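Local structure of (S)-ureidoglycine aminohydrolase cupin domain-containing protein (Pseudomonas syringae pv. tomato, 3MYX) at residues Phe22-Ile27 with Gly36-Phe41; Ala49-Phe54 with Leu110-Ala115. The protein is of unknown function but probably folds as a cupin related to (S)-ureidoglycine aminohydrolase. All coordinates share one frame; numbering follows the deposited sequence. Where two conformers were deposited one is given.

Interaction 1 of 2, residues Phe22-Ile27 with Gly36-Phe41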
# COMPACT_ATOMS: atom_id res chain seq x y z
N PHE A 22 2.40 -1.70 -16.07
CA PHE A 22 3.49 -1.13 -15.26
C PHE A 22 4.54 -0.48 -16.16
O PHE A 22 4.89 -1.02 -17.22
CB PHE A 22 4.17 -2.22 -14.45
CG PHE A 22 3.27 -2.91 -13.45
CD1 PHE A 22 2.54 -4.02 -13.81
CD2 PHE A 22 3.18 -2.44 -12.14
CE1 PHE A 22 1.72 -4.67 -12.89
CE2 PHE A 22 2.36 -3.08 -11.21
CZ PHE A 22 1.64 -4.20 -11.58
N THR A 23 5.05 0.66 -15.72
CA THR A 23 6.16 1.34 -16.36
C THR A 23 7.45 0.92 -15.67
O THR A 23 7.57 1.09 -14.45
CB THR A 23 6.00 2.87 -16.24
OG1 THR A 23 4.87 3.28 -17.01
CG2 THR A 23 7.24 3.62 -16.76
N THR A 24 8.40 0.38 -16.43
CA THR A 24 9.69 -0.02 -15.88
C THR A 24 10.69 1.14 -15.88
O THR A 24 10.87 1.83 -16.90
CB THR A 24 10.27 -1.19 -16.67
OG1 THR A 24 9.41 -2.32 -16.54
CG2 THR A 24 11.64 -1.56 -16.18
N GLY A 25 11.37 1.33 -14.76
CA GLY A 25 12.43 2.31 -14.64
C GLY A 25 12.32 3.11 -13.36
O GLY A 25 11.37 2.99 -12.61
N PRO A 26 13.33 3.94 -13.09
CA PRO A 26 13.25 4.78 -11.91
C PRO A 26 12.06 5.72 -11.97
O PRO A 26 11.73 6.23 -13.04
CB PRO A 26 14.57 5.57 -11.97
CG PRO A 26 14.93 5.62 -13.44
CD PRO A 26 14.47 4.28 -13.96
N ILE A 27 11.45 5.99 -10.83
CA ILE A 27 10.31 6.90 -10.79
C ILE A 27 10.79 8.32 -11.16
O ILE A 27 10.10 9.07 -11.87
CB ILE A 27 9.62 6.90 -9.40
CG1 ILE A 27 9.02 5.51 -9.08
CG2 ILE A 27 8.54 8.01 -9.33
CD1 ILE A 27 8.68 5.31 -7.60
N GLY A 36 14.21 -2.87 -11.70
CA GLY A 36 13.29 -3.55 -10.78
C GLY A 36 12.04 -2.78 -10.41
O GLY A 36 11.12 -3.35 -9.84
N ARG A 37 12.01 -1.47 -10.71
CA ARG A 37 10.88 -0.62 -10.36
C ARG A 37 9.81 -0.70 -11.43
O ARG A 37 10.07 -0.38 -12.60
CB ARG A 37 11.35 0.83 -10.18
CG ARG A 37 10.23 1.82 -9.88
CD ARG A 37 9.71 1.73 -8.46
NE ARG A 37 10.62 2.36 -7.52
CZ ARG A 37 10.45 2.38 -6.20
NH1 ARG A 37 9.46 1.74 -5.64
NH2 ARG A 37 11.32 3.03 -5.45
N ARG A 38 8.61 -1.12 -11.03
CA ARG A 38 7.49 -1.31 -11.95
C ARG A 38 6.35 -0.47 -11.41
O ARG A 38 5.67 -0.86 -10.44
CB ARG A 38 7.10 -2.79 -12.04
CG ARG A 38 8.27 -3.74 -12.19
CD ARG A 38 9.03 -3.54 -13.48
NE ARG A 38 10.26 -4.32 -13.47
CZ ARG A 38 10.34 -5.63 -13.73
NH1 ARG A 38 9.24 -6.31 -14.04
NH2 ARG A 38 11.51 -6.25 -13.68
N THR A 39 6.14 0.69 -12.02
CA THR A 39 5.20 1.67 -11.48
C THR A 39 3.87 1.59 -12.20
O THR A 39 3.82 1.68 -13.43
CB THR A 39 5.81 3.07 -11.59
OG1 THR A 39 7.02 3.09 -10.83
CG2 THR A 39 4.86 4.12 -11.08
N ALA A 40 2.80 1.39 -11.44
CA ALA A 40 1.45 1.34 -11.98
C ALA A 40 0.76 2.69 -12.01
O ALA A 40 -0.17 2.90 -12.79
CB ALA A 40 0.62 0.36 -11.19
N PHE A 41 1.20 3.60 -11.14
CA PHE A 41 0.56 4.88 -10.97
C PHE A 41 1.56 5.86 -10.38
O PHE A 41 2.27 5.54 -9.44
CB PHE A 41 -0.61 4.75 -9.99
CG PHE A 41 -1.28 6.05 -9.67
CD1 PHE A 41 -0.87 6.83 -8.59
CD2 PHE A 41 -2.31 6.52 -10.46
CE1 PHE A 41 -1.49 8.03 -8.30
CE2 PHE A 41 -2.92 7.72 -10.17
CZ PHE A 41 -2.52 8.46 -9.09
O HOH W 1 8.77 3.11 -12.99
O HOH W 2 2.12 2.70 -15.83
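Ile27 lays its CD1 methyl over one face of the Arg37 guanidinium, 3.5 Å from NE and displaced toward the rim of the group. Arg37 reaches that place by folding: CG stands opposite the backbone N (chi1 177°), then bends at chi2 and chi3 carry the chain back over Gly25 and Ile27, with CG 3.2 Å from Gly25 O. Outside the two segments, NE forms a salt bridge with Asp31, NH1 forms one with Glu67, and the side chain makes a cation-pi contact with Phe113, which limits how the guanidinium can turn. Thr39 OG1 packs against Ile27 CG1 at 3.6 Å and donates to a water that itself donates to Thr23 O and Gly25 O, tying the turn to the strand.

Strand 23-24 pairs only with strand 37-39 in this sheet, consistent with the outer strand of a cupin-type barrel. Thr23 and Thr39 form an antiparallel hydrogen-bonded pair with two nearly straight N-H...O bonds, each 2.8 Å from N of one to O of the other, and Gly25 N adds a bond to Arg37 O. Beyond it, Ala40 and Phe41 both face Ala49 in a classic beta bulge.

On the face bearing Thr24 and Arg38, these two side chains run side by side in the same direction, Thr24 OG1 lying 3.3 Å from Arg38 CD, while Arg38 NE bonds to Ser35 O. The Phe22 side chain crosses that of Arg38 at about a right angle and packs on its CB and O; CD2 comes within 3.4 Å of Arg38 O, and CE2 touches Ala40 CB at 3.9 Å.

Interaction 2 of 2, residues Ala49-Phe54 with Leu110-Ala115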
# COMPACT_ATOMS: atom_id res chain seq x y z
N ALA A 49 2.70 4.12 -6.91
CA ALA A 49 2.38 2.77 -6.47
C ALA A 49 2.73 1.77 -7.56
O ALA A 49 2.69 2.09 -8.74
CB ALA A 49 0.88 2.65 -6.07
N GLY A 50 3.07 0.55 -7.15
CA GLY A 50 3.44 -0.46 -8.10
C GLY A 50 4.04 -1.66 -7.40
O GLY A 50 3.65 -1.99 -6.28
N ILE A 51 4.96 -2.32 -8.11
CA ILE A 51 5.72 -3.42 -7.54
C ILE A 51 7.21 -3.23 -7.81
O ILE A 51 7.63 -2.47 -8.70
CB ILE A 51 5.22 -4.81 -8.04
CG1 ILE A 51 5.49 -4.96 -9.55
CG2 ILE A 51 3.74 -5.02 -7.68
CD1 ILE A 51 5.15 -6.34 -10.12
N VAL A 52 8.01 -3.88 -6.98
CA VAL A 52 9.46 -3.96 -7.16
C VAL A 52 9.83 -5.44 -7.25
O VAL A 52 9.37 -6.24 -6.43
CB VAL A 52 10.25 -3.28 -6.04
CG1 VAL A 52 11.75 -3.54 -6.19
CG2 VAL A 52 9.95 -1.78 -6.04
N GLU A 53 10.60 -5.79 -8.27
CA GLU A 53 11.21 -7.11 -8.40
C GLU A 53 12.70 -6.92 -8.15
O GLU A 53 13.35 -6.14 -8.84
CB GLU A 53 10.94 -7.67 -9.80
CG GLU A 53 9.45 -7.86 -10.06
CD GLU A 53 9.10 -8.54 -11.37
OE1 GLU A 53 9.99 -9.07 -12.04
OE2 GLU A 53 7.91 -8.53 -11.71
N PHE A 54 13.25 -7.63 -7.18
CA PHE A 54 14.64 -7.45 -6.82
C PHE A 54 15.18 -8.72 -6.17
O PHE A 54 14.43 -9.49 -5.56
CB PHE A 54 14.76 -6.25 -5.88
CG PHE A 54 16.10 -5.58 -5.89
CD1 PHE A 54 16.55 -4.92 -7.02
CD2 PHE A 54 16.89 -5.57 -4.75
CE1 PHE A 54 17.78 -4.28 -7.02
CE2 PHE A 54 18.13 -4.91 -4.75
CZ PHE A 54 18.57 -4.29 -5.89
N LEU A 110 9.64 -10.13 -4.66
CA LEU A 110 8.69 -9.22 -5.29
C LEU A 110 7.82 -8.63 -4.20
O LEU A 110 7.23 -9.36 -3.39
CB LEU A 110 7.81 -9.97 -6.31
CG LEU A 110 6.90 -9.17 -7.25
CD1 LEU A 110 6.59 -9.98 -8.55
CD2 LEU A 110 5.60 -8.69 -6.58
N TRP A 111 7.73 -7.30 -4.19
CA TRP A 111 6.84 -6.62 -3.26
C TRP A 111 6.04 -5.54 -3.93
O TRP A 111 6.47 -4.99 -4.94
CB TRP A 111 7.61 -6.04 -2.08
CG TRP A 111 8.74 -5.09 -2.34
CD1 TRP A 111 8.69 -3.72 -2.33
CD2 TRP A 111 10.13 -5.43 -2.53
NE1 TRP A 111 9.94 -3.19 -2.48
CE2 TRP A 111 10.85 -4.21 -2.64
CE3 TRP A 111 10.84 -6.63 -2.64
CZ2 TRP A 111 12.23 -4.16 -2.82
CZ3 TRP A 111 12.21 -6.59 -2.86
CH2 TRP A 111 12.88 -5.36 -2.93
N ALA A 112 4.87 -5.25 -3.37
CA ALA A 112 4.12 -4.06 -3.76
C ALA A 112 4.65 -2.87 -2.98
O ALA A 112 5.17 -3.00 -1.88
CB ALA A 112 2.63 -4.23 -3.53
N PHE A 113 4.50 -1.68 -3.54
CA PHE A 113 4.90 -0.47 -2.85
C PHE A 113 3.90 0.66 -3.04
O PHE A 113 3.17 0.72 -4.04
CB PHE A 113 6.29 0.00 -3.32
CG PHE A 113 6.30 0.68 -4.68
CD1 PHE A 113 6.07 2.04 -4.81
CD2 PHE A 113 6.53 -0.05 -5.84
CE1 PHE A 113 6.04 2.66 -6.06
CE2 PHE A 113 6.51 0.58 -7.10
CZ PHE A 113 6.26 1.94 -7.20
N CYS A 114 3.91 1.57 -2.06
CA CYS A 114 3.34 2.91 -2.20
C CYS A 114 4.38 3.87 -1.65
O CYS A 114 4.89 3.69 -0.54
CB CYS A 114 2.03 3.02 -1.42
SG CYS A 114 1.27 4.66 -1.56
N ALA A 115 4.72 4.89 -2.44
CA ALA A 115 5.73 5.87 -2.06
C ALA A 115 5.19 7.27 -2.19
O ALA A 115 4.51 7.59 -3.17
CB ALA A 115 6.97 5.72 -2.95
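Leu110 opens the contact beside Glu53, the two side chains pointing the same way, with Leu110 CD1 3.7 Å from Glu53 OE2. Its CD2 branch turns instead to the neighbouring Ile51 and meets CB at 4.2 Å, so one leucine touches two residues on the face that also bears Ala49 and Ala112.

Trp111 points to the other face. Its CG sits between the backbone N and the carbonyl carbon (chi1 56°), which folds the indole back along Val52: Val52 CB stands over the five-membered ring, 3.8 Å from its centroid and 23° off the normal, a CH-pi contact. Val52 CG1 stands near the CE2-CZ2 rim, on the same face, 3.5 Å from Trp111 CZ2, and Phe54 CB approaches CH2 obliquely. Val52 and Trp111 form a hydrogen-bonded pair whose backbones exchange two bonds, and Gly50 and Phe113 do the same.

These strands pair antiparallel, their axes at 144°, and strand 109-116 lies between strands 47-54 and 66-71, pairing with both, an arrangement consistent with a cupin-type beta-barrel. Ala112 is paired with Ile51 at a CA-CA distance of 4.2 Å, in a non-hydrogen-bonded pair.

Phe113 repeats the tryptophan's first torsion and swings its ring across Gly50, whose N and the preceding Ala49 C lie over one face. The ring lies directly against the Gly50 backbone, which has no side chain there, with Phe113 CE2 3.3 Å from Gly50 C. Val52 CG2 meets CD2 obliquely. Farther on, Cys114 pairs with Ala49 through the backbone, again without hydrogen bonds between the two.

Interactions 1 and 2 are neighbouring strand pairs of one sheet, their centres about 8 Å apart. Strand 37-39 of interaction 1 pairs with strand 47-54 of interaction 2, as the 2.8 Å separations of Ala40 N from Ala49 O and of Arg38 O from Ile51 N indicate, both probable hydrogen bonds. The 22-27/36-41 contact is partly buried, its centre about 15 Å from that of the chain, and it adds waters and arginine side chains to its backbone bonds. The 49-54/110-115 contact is buried, about 9 Å from the chain centre, and has mainly apolar and aromatic side-chain contacts beside its backbone bonds. Arg37 bridges the two, its NH1 packing 3.4 Å from Phe113 CD2.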